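Local coordinates for protein aminopeptidase, putative (Trypanosoma brucei brucei, PDB 5NSM) that probably cleaves amino acids such as leucine from the N termini of peptides, as an M17-family leucyl aminopeptidase that here holds a pair of manganese ions, at residues Y351-I356 with I368-E373; V292-G297 with K310-G315; V48-H53 with G105-K110; T410-A415 with P499-N504; A156-G161 with S205-Q210. All coordinates share one frame; numbering follows the deposited sequence.

Contact 1 of 5, residues Y351-I356 with I368-E373. With MN (manganese (II) ion), chain N; MN (manganese (II) ion), chain O.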
# COMPACT_ATOMS: atom_id res chain seq x y z
N TYR A 351 20.24 -8.94 -13.68
CA TYR A 351 20.30 -7.67 -14.40
C TYR A 351 19.48 -6.63 -13.61
O TYR A 351 18.52 -6.95 -12.94
CB TYR A 351 19.91 -7.78 -15.88
CG TYR A 351 18.44 -7.74 -16.25
CD1 TYR A 351 17.50 -8.59 -15.66
CD2 TYR A 351 18.00 -6.90 -17.27
CE1 TYR A 351 16.16 -8.56 -16.06
CE2 TYR A 351 16.66 -6.87 -17.66
CZ TYR A 351 15.75 -7.71 -17.06
OH TYR A 351 14.45 -7.62 -17.47
N ARG A 352 19.91 -5.39 -13.69
CA ARG A 352 19.46 -4.38 -12.76
C ARG A 352 18.59 -3.33 -13.38
O ARG A 352 18.63 -3.11 -14.56
CB ARG A 352 20.65 -3.67 -12.12
CG ARG A 352 21.64 -4.59 -11.44
CD ARG A 352 22.81 -3.76 -10.98
NE ARG A 352 23.92 -4.55 -10.47
CZ ARG A 352 24.91 -5.03 -11.21
NH1 ARG A 352 25.85 -5.73 -10.61
NH2 ARG A 352 24.96 -4.85 -12.53
N ASN A 353 17.81 -2.71 -12.50
CA ASN A 353 17.07 -1.48 -12.81
C ASN A 353 18.08 -0.34 -12.81
O ASN A 353 18.41 0.20 -11.78
CB ASN A 353 15.96 -1.21 -11.78
CG ASN A 353 15.00 -2.37 -11.62
OD1 ASN A 353 14.29 -2.73 -12.56
ND2 ASN A 353 15.00 -2.99 -10.44
N ASP A 354 18.58 -0.06 -13.99
CA ASP A 354 19.72 0.92 -14.30
C ASP A 354 20.72 0.35 -15.32
O ASP A 354 21.48 1.10 -15.89
CB ASP A 354 20.55 1.35 -13.07
CG ASP A 354 19.95 2.52 -12.34
OD1 ASP A 354 19.00 3.14 -12.85
OD2 ASP A 354 20.39 2.78 -11.21
N ASP A 355 20.77 -0.97 -15.44
CA ASP A 355 21.72 -1.60 -16.35
C ASP A 355 21.37 -1.15 -17.77
O ASP A 355 20.22 -0.88 -18.08
CB ASP A 355 21.72 -3.13 -16.30
CG ASP A 355 22.61 -3.71 -15.18
OD1 ASP A 355 23.33 -2.95 -14.50
OD2 ASP A 355 22.53 -4.94 -14.93
N ILE A 356 22.39 -1.07 -18.60
CA ILE A 356 22.24 -0.76 -20.02
C ILE A 356 22.67 -1.98 -20.83
O ILE A 356 23.77 -2.49 -20.70
CB ILE A 356 23.00 0.50 -20.44
CG1 ILE A 356 22.37 1.71 -19.76
CG2 ILE A 356 22.95 0.69 -21.96
CD1 ILE A 356 23.13 3.01 -19.94
N ILE A 368 14.69 0.12 -17.00
CA ILE A 368 13.94 0.87 -15.98
C ILE A 368 13.30 -0.08 -14.98
O ILE A 368 13.23 0.21 -13.78
CB ILE A 368 12.79 1.71 -16.60
CG1 ILE A 368 13.32 2.69 -17.64
CG2 ILE A 368 12.01 2.48 -15.53
CD1 ILE A 368 14.37 3.65 -17.14
N ASN A 369 12.81 -1.19 -15.50
CA ASN A 369 12.12 -2.21 -14.72
C ASN A 369 12.39 -3.60 -15.27
O ASN A 369 12.01 -3.92 -16.36
CB ASN A 369 10.62 -1.90 -14.70
CG ASN A 369 9.84 -2.74 -13.70
OD1 ASN A 369 9.95 -3.96 -13.68
ND2 ASN A 369 9.10 -2.07 -12.82
N THR A 370 13.01 -4.43 -14.45
CA THR A 370 13.42 -5.78 -14.84
C THR A 370 12.26 -6.74 -15.08
O THR A 370 12.45 -7.81 -15.63
CB THR A 370 14.31 -6.44 -13.78
OG1 THR A 370 13.64 -6.51 -12.52
CG2 THR A 370 15.60 -5.68 -13.64
N ASP A 371 11.08 -6.35 -14.63
CA ASP A 371 9.86 -7.16 -14.77
C ASP A 371 9.14 -6.98 -16.12
O ASP A 371 8.21 -7.75 -16.44
CB ASP A 371 8.85 -6.90 -13.67
CG ASP A 371 7.80 -7.97 -13.59
OD1 ASP A 371 7.89 -9.04 -14.30
OD2 ASP A 371 6.87 -7.77 -12.80
N ALA A 372 9.64 -6.02 -16.87
CA ALA A 372 9.37 -5.84 -18.32
C ALA A 372 10.48 -6.52 -19.15
O ALA A 372 11.13 -5.93 -20.00
CB ALA A 372 9.28 -4.37 -18.67
N GLU A 373 10.61 -7.80 -18.90
CA GLU A 373 11.67 -8.68 -19.45
C GLU A 373 11.31 -9.28 -20.83
O GLU A 373 12.16 -9.62 -21.61
CB GLU A 373 11.94 -9.82 -18.46
CG GLU A 373 11.00 -11.03 -18.48
CD GLU A 373 9.55 -10.82 -18.00
OE1 GLU A 373 8.67 -11.64 -18.44
OE2 GLU A 373 9.30 -9.94 -17.10
MN MN N . 7.65 -9.60 -16.16
MN MN O . 6.88 -11.83 -18.15
O HOH W 1 4.88 -11.72 -17.70

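Contact 2 of 5, residues V292-G297 with K310-G315. With MN (manganese (II) ion), chain O; MN (manganese (II) ion), chain N.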
# COMPACT_ATOMS: atom_id res chain seq x y z
N VAL A 292 10.05 -19.06 -18.65
CA VAL A 292 9.73 -20.29 -17.92
C VAL A 292 9.20 -20.02 -16.50
O VAL A 292 8.37 -20.74 -15.95
CB VAL A 292 11.01 -21.14 -18.05
CG1 VAL A 292 11.41 -21.78 -16.79
CG2 VAL A 292 10.82 -22.13 -19.18
N TYR A 293 9.71 -18.95 -15.92
CA TYR A 293 9.15 -18.35 -14.71
C TYR A 293 9.58 -16.88 -14.60
O TYR A 293 10.74 -16.57 -14.81
CB TYR A 293 9.58 -19.12 -13.46
CG TYR A 293 8.83 -18.77 -12.20
CD1 TYR A 293 7.50 -19.15 -12.02
CD2 TYR A 293 9.45 -18.09 -11.16
CE1 TYR A 293 6.81 -18.84 -10.85
CE2 TYR A 293 8.76 -17.80 -9.98
CZ TYR A 293 7.45 -18.17 -9.83
OH TYR A 293 6.77 -17.88 -8.68
N ASP A 294 8.61 -16.02 -14.32
CA ASP A 294 8.77 -14.53 -14.25
C ASP A 294 8.59 -14.16 -12.80
O ASP A 294 7.48 -13.94 -12.35
CB ASP A 294 7.75 -13.78 -15.16
CG ASP A 294 8.09 -12.30 -15.42
OD1 ASP A 294 9.08 -11.87 -14.80
OD2 ASP A 294 7.40 -11.55 -16.23
N CYS A 295 9.67 -14.18 -12.04
CA CYS A 295 9.61 -13.69 -10.63
C CYS A 295 9.64 -12.15 -10.58
O CYS A 295 9.36 -11.55 -9.56
CB CYS A 295 10.71 -14.28 -9.75
SG CYS A 295 12.29 -13.42 -9.71
N GLY A 296 9.97 -11.54 -11.70
CA GLY A 296 10.12 -10.09 -11.83
C GLY A 296 11.56 -9.60 -11.85
O GLY A 296 11.84 -8.45 -12.20
N GLY A 297 12.47 -10.48 -11.47
CA GLY A 297 13.88 -10.12 -11.26
C GLY A 297 13.99 -9.22 -10.03
O GLY A 297 13.21 -9.34 -9.09
N LYS A 310 4.44 -19.31 -14.00
CA LYS A 310 4.80 -20.48 -14.84
C LYS A 310 4.14 -20.43 -16.24
O LYS A 310 4.61 -21.06 -17.16
CB LYS A 310 4.41 -21.80 -14.17
CG LYS A 310 2.91 -22.05 -14.12
CD LYS A 310 2.55 -23.35 -13.43
CE LYS A 310 1.04 -23.49 -13.30
NZ LYS A 310 0.59 -24.82 -12.85
N HIS A 311 3.02 -19.73 -16.34
CA HIS A 311 2.33 -19.51 -17.61
C HIS A 311 3.05 -18.53 -18.54
O HIS A 311 2.63 -18.35 -19.67
CB HIS A 311 0.91 -18.99 -17.41
CG HIS A 311 -0.00 -19.91 -16.66
ND1 HIS A 311 -1.15 -19.47 -16.06
CD2 HIS A 311 0.08 -21.23 -16.40
CE1 HIS A 311 -1.75 -20.48 -15.47
NE2 HIS A 311 -1.03 -21.56 -15.66
N ASP A 312 4.13 -17.92 -18.06
CA ASP A 312 4.82 -16.84 -18.82
C ASP A 312 5.61 -17.36 -20.06
O ASP A 312 6.26 -16.61 -20.75
CB ASP A 312 5.73 -15.97 -17.91
CG ASP A 312 5.72 -14.50 -18.31
OD1 ASP A 312 4.69 -14.07 -18.88
OD2 ASP A 312 6.69 -13.73 -18.05
N MET A 313 5.54 -18.66 -20.29
CA MET A 313 6.12 -19.28 -21.48
C MET A 313 5.04 -19.70 -22.48
O MET A 313 5.29 -20.48 -23.39
CB MET A 313 7.07 -20.43 -21.11
CG MET A 313 6.62 -21.36 -19.99
SD MET A 313 5.03 -22.11 -20.29
CE MET A 313 5.41 -23.19 -21.67
N GLY A 314 3.83 -19.20 -22.28
CA GLY A 314 2.67 -19.61 -23.07
C GLY A 314 2.79 -19.25 -24.55
O GLY A 314 2.23 -19.91 -25.40
N GLY A 315 3.49 -18.18 -24.82
CA GLY A 315 3.76 -17.74 -26.19
C GLY A 315 4.76 -18.66 -26.92
O GLY A 315 4.59 -18.96 -28.09
MN MN O . 6.88 -11.83 -18.15
MN MN N . 7.65 -9.60 -16.16
O HOH W 1 4.88 -11.72 -17.70

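Contact 3 of 5, residues V48-H53 with G105-K110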
# COMPACT_ATOMS: atom_id res chain seq x y z
N VAL A 48 -22.57 -37.87 -24.42
CA VAL A 48 -22.77 -36.41 -24.39
C VAL A 48 -23.33 -35.91 -25.69
O VAL A 48 -22.89 -36.28 -26.77
CB VAL A 48 -21.46 -35.67 -24.07
CG1 VAL A 48 -21.71 -34.19 -23.88
CG2 VAL A 48 -20.82 -36.23 -22.81
N LEU A 49 -24.33 -35.07 -25.57
CA LEU A 49 -24.99 -34.47 -26.73
C LEU A 49 -24.98 -32.95 -26.62
O LEU A 49 -25.60 -32.38 -25.74
CB LEU A 49 -26.45 -34.95 -26.88
CG LEU A 49 -27.24 -34.34 -28.05
CD1 LEU A 49 -26.65 -34.75 -29.40
CD2 LEU A 49 -28.69 -34.77 -27.96
N VAL A 50 -24.30 -32.32 -27.57
CA VAL A 50 -24.06 -30.86 -27.55
C VAL A 50 -24.41 -30.13 -28.86
O VAL A 50 -23.98 -30.50 -29.92
CB VAL A 50 -22.60 -30.56 -27.13
CG1 VAL A 50 -22.30 -29.08 -27.29
CG2 VAL A 50 -22.40 -30.93 -25.67
N GLY A 51 -25.28 -29.14 -28.74
CA GLY A 51 -25.71 -28.37 -29.89
C GLY A 51 -26.57 -27.18 -29.50
O GLY A 51 -26.89 -26.98 -28.34
N THR A 52 -26.95 -26.39 -30.50
CA THR A 52 -27.82 -25.24 -30.30
C THR A 52 -29.26 -25.69 -30.09
O THR A 52 -29.60 -26.84 -30.32
CB THR A 52 -27.83 -24.27 -31.49
OG1 THR A 52 -28.29 -24.96 -32.65
CG2 THR A 52 -26.42 -23.71 -31.76
N HIS A 53 -30.08 -24.77 -29.60
CA HIS A 53 -31.53 -24.99 -29.36
C HIS A 53 -32.19 -25.57 -30.61
O HIS A 53 -32.88 -26.59 -30.54
CB HIS A 53 -32.21 -23.67 -28.98
CG HIS A 53 -33.61 -23.82 -28.46
ND1 HIS A 53 -34.71 -23.83 -29.29
CD2 HIS A 53 -34.10 -23.94 -27.19
CE1 HIS A 53 -35.81 -23.95 -28.56
NE2 HIS A 53 -35.46 -24.02 -27.29
N GLY A 105 -26.26 -30.76 -23.59
CA GLY A 105 -25.75 -29.40 -23.40
C GLY A 105 -26.18 -28.47 -24.51
O GLY A 105 -25.99 -28.78 -25.68
N GLU A 106 -26.76 -27.34 -24.13
CA GLU A 106 -27.23 -26.33 -25.09
C GLU A 106 -26.24 -25.17 -25.29
O GLU A 106 -25.87 -24.46 -24.36
CB GLU A 106 -28.59 -25.77 -24.71
CG GLU A 106 -29.23 -24.95 -25.85
CD GLU A 106 -30.48 -24.18 -25.43
OE1 GLU A 106 -31.36 -24.80 -24.79
OE2 GLU A 106 -30.58 -22.97 -25.75
N VAL A 107 -25.83 -25.01 -26.55
CA VAL A 107 -24.91 -23.97 -27.00
C VAL A 107 -25.70 -22.75 -27.49
O VAL A 107 -26.61 -22.90 -28.30
CB VAL A 107 -24.03 -24.44 -28.18
CG1 VAL A 107 -22.99 -23.39 -28.55
CG2 VAL A 107 -23.33 -25.76 -27.87
N PRO A 108 -25.35 -21.53 -27.02
CA PRO A 108 -26.05 -20.36 -27.52
C PRO A 108 -25.78 -20.12 -29.01
O PRO A 108 -24.78 -20.58 -29.53
CB PRO A 108 -25.50 -19.21 -26.64
CG PRO A 108 -24.23 -19.73 -26.06
CD PRO A 108 -24.38 -21.20 -25.97
N THR A 109 -26.69 -19.40 -29.65
CA THR A 109 -26.45 -18.91 -31.03
C THR A 109 -25.93 -17.47 -31.05
O THR A 109 -25.30 -17.07 -32.00
CB THR A 109 -27.68 -18.95 -31.95
OG1 THR A 109 -28.82 -18.43 -31.26
CG2 THR A 109 -27.96 -20.38 -32.43
N LYS A 110 -26.21 -16.72 -29.98
CA LYS A 110 -25.72 -15.36 -29.79
C LYS A 110 -24.20 -15.37 -29.97
O LYS A 110 -23.49 -16.13 -29.36
CB LYS A 110 -26.08 -14.80 -28.40
O HOH W 2 -29.21 -22.15 -28.45

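Contact 4 of 5, residues T410-A415 with P499-N504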
# COMPACT_ATOMS: atom_id res chain seq x y z
N THR A 410 -8.34 -5.94 -23.93
CA THR A 410 -9.09 -6.90 -24.77
C THR A 410 -9.68 -8.12 -24.06
O THR A 410 -10.39 -8.92 -24.64
CB THR A 410 -8.26 -7.40 -25.97
OG1 THR A 410 -7.16 -8.17 -25.53
CG2 THR A 410 -7.74 -6.26 -26.82
N GLY A 411 -9.33 -8.28 -22.79
CA GLY A 411 -10.00 -9.27 -21.94
C GLY A 411 -9.43 -10.67 -21.97
O GLY A 411 -8.36 -10.93 -22.54
N ARG A 412 -10.14 -11.57 -21.34
CA ARG A 412 -9.63 -12.92 -21.10
C ARG A 412 -9.70 -13.89 -22.23
O ARG A 412 -9.04 -14.91 -22.19
CB ARG A 412 -10.29 -13.51 -19.86
CG ARG A 412 -9.98 -12.63 -18.66
CD ARG A 412 -10.11 -13.39 -17.41
NE ARG A 412 -9.64 -12.62 -16.26
CZ ARG A 412 -9.08 -13.17 -15.19
NH1 ARG A 412 -8.83 -14.47 -15.16
NH2 ARG A 412 -8.72 -12.40 -14.17
N HIS A 413 -10.54 -13.59 -23.20
CA HIS A 413 -10.78 -14.50 -24.32
C HIS A 413 -10.23 -14.02 -25.64
O HIS A 413 -10.24 -14.77 -26.61
CB HIS A 413 -12.27 -14.76 -24.51
CG HIS A 413 -12.93 -15.24 -23.26
ND1 HIS A 413 -13.39 -14.36 -22.30
CD2 HIS A 413 -13.16 -16.48 -22.79
CE1 HIS A 413 -13.91 -15.05 -21.30
NE2 HIS A 413 -13.77 -16.34 -21.58
N HIS A 414 -9.77 -12.78 -25.69
CA HIS A 414 -9.26 -12.20 -26.94
C HIS A 414 -7.82 -11.74 -26.78
O HIS A 414 -7.53 -10.84 -25.99
CB HIS A 414 -10.09 -11.02 -27.38
CG HIS A 414 -11.44 -11.36 -27.89
ND1 HIS A 414 -12.50 -11.68 -27.07
CD2 HIS A 414 -11.94 -11.35 -29.16
CE1 HIS A 414 -13.57 -11.90 -27.81
NE2 HIS A 414 -13.26 -11.71 -29.08
N ALA A 415 -6.93 -12.37 -27.53
CA ALA A 415 -5.53 -11.93 -27.59
C ALA A 415 -5.45 -10.58 -28.30
O ALA A 415 -6.22 -10.32 -29.22
CB ALA A 415 -4.66 -12.93 -28.30
N PRO A 499 -5.54 -15.07 -22.40
CA PRO A 499 -6.21 -16.18 -23.08
C PRO A 499 -5.54 -17.54 -22.93
O PRO A 499 -6.18 -18.56 -23.19
CB PRO A 499 -6.18 -15.75 -24.55
CG PRO A 499 -6.13 -14.27 -24.50
CD PRO A 499 -5.36 -13.90 -23.29
N VAL A 500 -4.28 -17.56 -22.54
CA VAL A 500 -3.57 -18.84 -22.33
C VAL A 500 -3.99 -19.63 -21.07
O VAL A 500 -3.51 -20.72 -20.86
CB VAL A 500 -2.04 -18.70 -22.30
CG1 VAL A 500 -1.57 -18.15 -23.64
CG2 VAL A 500 -1.57 -17.85 -21.13
N PHE A 501 -4.83 -19.07 -20.24
CA PHE A 501 -5.26 -19.76 -19.03
C PHE A 501 -6.66 -19.38 -18.62
O PHE A 501 -7.16 -18.35 -18.97
CB PHE A 501 -4.26 -19.56 -17.84
CG PHE A 501 -4.37 -18.22 -17.15
CD1 PHE A 501 -3.75 -17.09 -17.68
CD2 PHE A 501 -5.09 -18.09 -15.95
CE1 PHE A 501 -3.86 -15.85 -17.05
CE2 PHE A 501 -5.21 -16.87 -15.31
CZ PHE A 501 -4.60 -15.74 -15.85
N ASN A 502 -7.26 -20.26 -17.84
CA ASN A 502 -8.47 -19.92 -17.10
C ASN A 502 -8.33 -20.47 -15.68
O ASN A 502 -7.30 -20.93 -15.28
CB ASN A 502 -9.70 -20.40 -17.84
CG ASN A 502 -9.76 -21.92 -17.98
OD1 ASN A 502 -9.21 -22.67 -17.17
ND2 ASN A 502 -10.47 -22.38 -18.98
N SER A 503 -9.41 -20.48 -14.94
CA SER A 503 -9.37 -20.94 -13.53
C SER A 503 -9.03 -22.44 -13.36
O SER A 503 -8.66 -22.87 -12.27
CB SER A 503 -10.68 -20.61 -12.79
OG SER A 503 -11.74 -21.36 -13.34
N ASN A 504 -9.18 -23.22 -14.42
CA ASN A 504 -8.73 -24.63 -14.40
C ASN A 504 -7.29 -24.85 -14.84
O ASN A 504 -6.81 -25.99 -14.87
CB ASN A 504 -9.66 -25.51 -15.25
CG ASN A 504 -11.04 -25.61 -14.67
OD1 ASN A 504 -11.22 -25.73 -13.46
ND2 ASN A 504 -12.04 -25.60 -15.52

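Contact 5 of 5, residues A156-G161 with S205-Q210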
# COMPACT_ATOMS: atom_id res chain seq x y z
N ALA A 156 -11.72 -27.04 -29.06
CA ALA A 156 -12.60 -26.86 -27.89
C ALA A 156 -12.70 -28.10 -27.00
O ALA A 156 -12.61 -28.01 -25.76
CB ALA A 156 -14.00 -26.46 -28.32
N VAL A 157 -12.86 -29.24 -27.65
CA VAL A 157 -12.90 -30.55 -26.95
C VAL A 157 -11.51 -30.97 -26.41
O VAL A 157 -11.39 -31.55 -25.36
CB VAL A 157 -13.49 -31.65 -27.84
CG1 VAL A 157 -13.44 -33.00 -27.13
CG2 VAL A 157 -14.93 -31.32 -28.19
N ALA A 158 -10.47 -30.71 -27.18
CA ALA A 158 -9.08 -30.98 -26.75
C ALA A 158 -8.74 -30.25 -25.44
O ALA A 158 -8.04 -30.74 -24.58
CB ALA A 158 -8.11 -30.57 -27.83
N ARG A 159 -9.30 -29.05 -25.33
CA ARG A 159 -9.17 -28.12 -24.15
C ARG A 159 -9.91 -28.53 -22.92
O ARG A 159 -9.65 -28.04 -21.83
CB ARG A 159 -9.85 -26.77 -24.48
CG ARG A 159 -8.94 -25.64 -24.73
CD ARG A 159 -9.73 -24.35 -24.93
NE ARG A 159 -9.99 -24.04 -26.34
CZ ARG A 159 -9.04 -23.83 -27.25
NH1 ARG A 159 -7.75 -23.92 -26.93
NH2 ARG A 159 -9.39 -23.54 -28.49
N CYS A 160 -10.94 -29.31 -23.11
CA CYS A 160 -11.95 -29.45 -22.08
C CYS A 160 -11.56 -30.51 -21.09
O CYS A 160 -10.65 -31.27 -21.31
CB CYS A 160 -13.33 -29.76 -22.71
SG CYS A 160 -13.58 -31.52 -23.01
N GLY A 161 -12.34 -30.58 -20.02
CA GLY A 161 -12.23 -31.67 -19.02
C GLY A 161 -10.95 -31.62 -18.21
O GLY A 161 -10.26 -30.60 -18.20
N SER A 205 -1.64 -30.94 -30.47
CA SER A 205 -0.91 -29.68 -30.28
C SER A 205 -1.54 -28.74 -29.21
O SER A 205 -0.84 -28.14 -28.43
CB SER A 205 -0.74 -28.94 -31.58
OG SER A 205 0.45 -29.35 -32.23
N THR A 206 -2.87 -28.65 -29.20
CA THR A 206 -3.57 -27.92 -28.17
C THR A 206 -3.23 -28.47 -26.78
O THR A 206 -2.99 -27.74 -25.83
CB THR A 206 -5.09 -27.97 -28.36
OG1 THR A 206 -5.45 -27.37 -29.60
CG2 THR A 206 -5.83 -27.23 -27.23
N GLN A 207 -3.25 -29.78 -26.67
CA GLN A 207 -3.06 -30.45 -25.37
C GLN A 207 -1.62 -30.47 -24.92
O GLN A 207 -1.35 -30.39 -23.74
CB GLN A 207 -3.62 -31.86 -25.40
CG GLN A 207 -5.13 -31.88 -25.36
CD GLN A 207 -5.70 -33.27 -25.48
OE1 GLN A 207 -5.01 -34.20 -25.87
NE2 GLN A 207 -6.96 -33.41 -25.13
N LEU A 208 -0.71 -30.60 -25.86
CA LEU A 208 0.74 -30.52 -25.55
C LEU A 208 1.11 -29.11 -25.07
O LEU A 208 1.81 -28.92 -24.09
CB LEU A 208 1.61 -30.85 -26.77
CG LEU A 208 3.12 -30.61 -26.58
CD1 LEU A 208 3.68 -31.40 -25.39
CD2 LEU A 208 3.87 -30.97 -27.85
N CYS A 209 0.59 -28.13 -25.78
CA CYS A 209 0.70 -26.73 -25.39
C CYS A 209 0.20 -26.53 -23.94
O CYS A 209 0.86 -25.93 -23.10
CB CYS A 209 -0.11 -25.85 -26.34
SG CYS A 209 0.10 -24.06 -26.08
N GLN A 210 -0.97 -27.07 -23.69
CA GLN A 210 -1.59 -27.03 -22.37
C GLN A 210 -0.69 -27.68 -21.30
O GLN A 210 -0.55 -27.19 -20.19
CB GLN A 210 -2.95 -27.71 -22.39
CG GLN A 210 -3.73 -27.63 -21.11
CD GLN A 210 -4.84 -28.67 -21.03
OE1 GLN A 210 -4.58 -29.85 -20.69
NE2 GLN A 210 -6.07 -28.26 -21.32

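Contact 1 of 5, residues Y351-I356 with I368-E373
Two irregular loops meet where N353 CA and I368 CA lie 5.0 Å apart, and N369 to A372 then fold into a type I beta turn that offers T370 to 351-356. Side chains of that loop grip the T370 peptide groups on both sides. T370 N donates to N353 OD1 over 2.8 Å, approaching nearly along the C=O axis of the amide, although the N-H...O angle is a bent 140°. T370 O receives the phenol of Y351, OH to O 2.7 Å, with the hydroxyl tilted out of the carbonyl plane. Between these bonds the methyl CG2 of T370 sits over one face of the Y351 ring, 3.9 Å from its centroid and shifted toward the rim, a CH-pi contact. The hydroxyl OG1 is held by G296 O and A299 N. An Asx turn, D371 N to N369 OD1 at 2.8 Å, stiffens the same bend. Just beyond, D371 binds one manganese through O and OD1, while E373 spans both ions, OE2 on the first and OE1 on the second, so the turn gripped by Y351 and N353 leads directly into the metal ligands. R352 forms salt bridges with D355 and with E343 of a second subunit. In the fold, 351-356 leads from strand 334-344 into 356-358, and 368-373 runs from strand 364-366 into helix 374-387, with the Y351 ring also against helix 254-260.

Contact 2 of 5, residues V292-G297 with K310-G315
D294 and D312 meet at the two-manganese site of the catalytic domain, one arriving from the short strand 293-294 and the other from the turn just ahead of helix 314-328. D294 OD2 bridges the ions, at 2.0 Å from each. D312 OD2 binds one of them at 1.9 Å, and this brings it to 2.9 Å from D294 OD2, two acceptors drawn together by a shared cation. The chi1 of D294, -165°, sets CG opposite the backbone N and sends the carboxylate out to the metals. Both second oxygens are held: D294 OD1 by N344 ND2 and, weakly, by G296 N, and D312 OD1 by the T401 hydroxyl. K289, E373 and a water complete the ion that D312 binds; D371 and E373 complete the other. Away from the metals the contact is van der Waals packing. M313, at the N-cap position, lays CG 3.9 Å from V292 CA, and the Y293 ring brings CD1 to 3.6 Å from K310 N. That same K310 N, like Y293 OH, bonds to a third subunit, at D354 and N353 respectively, which ties the metal-bearing segments to the assembly. Carboxylates this close would probably repel one another without the manganese charge, and the water on the ion bound by D312 should be polarised by it, as expected for a two-metal peptidase.

Contact 3 of 5, residues V48-H53 with G105-K110
V50 and V107 cross at about a right angle, the CG1 branch of V50 touching CG2 of V107 at 3.5 Å. With V50 CG1 opposite the backbone N (chi1 172°), that methyl reaches along the sheet face to the next residue but one past G105, the bridge partner of V50. Both valines also pack on L126 of helix 120-131. Their strands, 46-52 and 99-107, are parallel neighbours in the six-stranded mixed sheet of the N-terminal domain, which belongs to the macro-domain clan; 99-107 lies next to the outermost strand 83-89. G105 N donates to L49 O at 2.8 Å, G51 N to G105 O, and V107 N to G51 O at 2.9 Å. Beyond V50 and G51, H53 and E106 lie alongside each other and point the same way, ring and carboxylate planes 73° apart, with E106 OE1 at the imidazole edge, 3.7 Å from H53 CD2. A water joins the two segments: it accepts from H53 N and donates to E106 OE2 and to V107 O, 2.7 Å from the latter. T52 meets T109 at roughly a right angle, methyl to methyl, CG2 to CG2 3.7 Å. The T52 hydroxyl caps a backbone N of helix 53-56, while Q55 OE1 takes the T52 N-H.

Contact 4 of 5, residues T410-A415 with P499-N504
The R412 guanidinium and the F501 ring approach each other at a slant, NH1 to CE2 4.3 Å, a loose contact. The F501 ring also meets the H311 ring, their planes about 35° apart. NH2 of R412 has its stronger partner in D468 of a fourth subunit, and the H413 ring stacks on Y448 of that same subunit. The tighter fit is at P499, whose CG lies 3.7 Å from A415 N and 4.3 Å from A415 CB. R412 O also meets this proline, 3.2 Å from P499 CA, in a CA-H...O contact with an angle of 137° at the hydrogen. Here the chain leaves helix 405-410 through G411, with positive phi, and loops round P499 into strand 415-419 of the catalytic-domain sheet. The loop is pinched by T410 OG1 donating to H414 O at 2.7 Å. On the other segment, F501 and N502 form one strand of a small hairpin with 505-506, and N502 OD1 accepts from N504 N in an Asx turn.

Contact 5 of 5, residues A156-G161 with S205-Q210
Q207 reaches A158 by an extended chain: chi1 of -74° leaves CG beside the backbone N, and chi2 of 176° carries the amide straight out to the A158 carbonyl. NE2 donates to A158 O over 2.9 Å at 160°, lying in the carbonyl plane on a lone pair, while the oxygen in turn lies in the plane of the Q207 amide. The same NE2 also donates to N25 OD1, and OE1 accepts from the Y22 and T24 hydroxyls, so both ends of the amide are held and its rotation is fixed. Beside this bond the A158 methyl packs on T206, CB to CB 4.0 Å. T206 CG2 then meets R159 NH1 at 3.8 Å, the two side chains crossing at about a right angle. R159, bent at chi3, spends its polar end on T507 O and on a salt bridge to E437. Q210 NE2 comes within 3.6 Å of R159 O. The end of helix 150-158, in the N-terminal domain, is thereby joined to helix 196-214, which leads into the catalytic part. A carbonyl at the end of a helix commonly lacks the next-turn N-H of the helix; here Q207 supplies A158 O with a donor from the other helix.

From the N terminus the five contacts follow in series, none nesting in or crossing another. Contact 3 comes first, closing the stretch from 48 to 110 within the N-terminal sheet. Contact 5 closes 156-210 next and brings helix 150-158 against helix 196-214. Contacts 2 and 1 follow in the catalytic domain as two short loops that share both manganese ions and a water; E373 and D294 meet at the metals. Contact 4 spans the widest gap, from 410 to 504, and touches contact 2 through F501 and H311. Contacts 1 and 3 lie farthest apart, about 49 Å between centres.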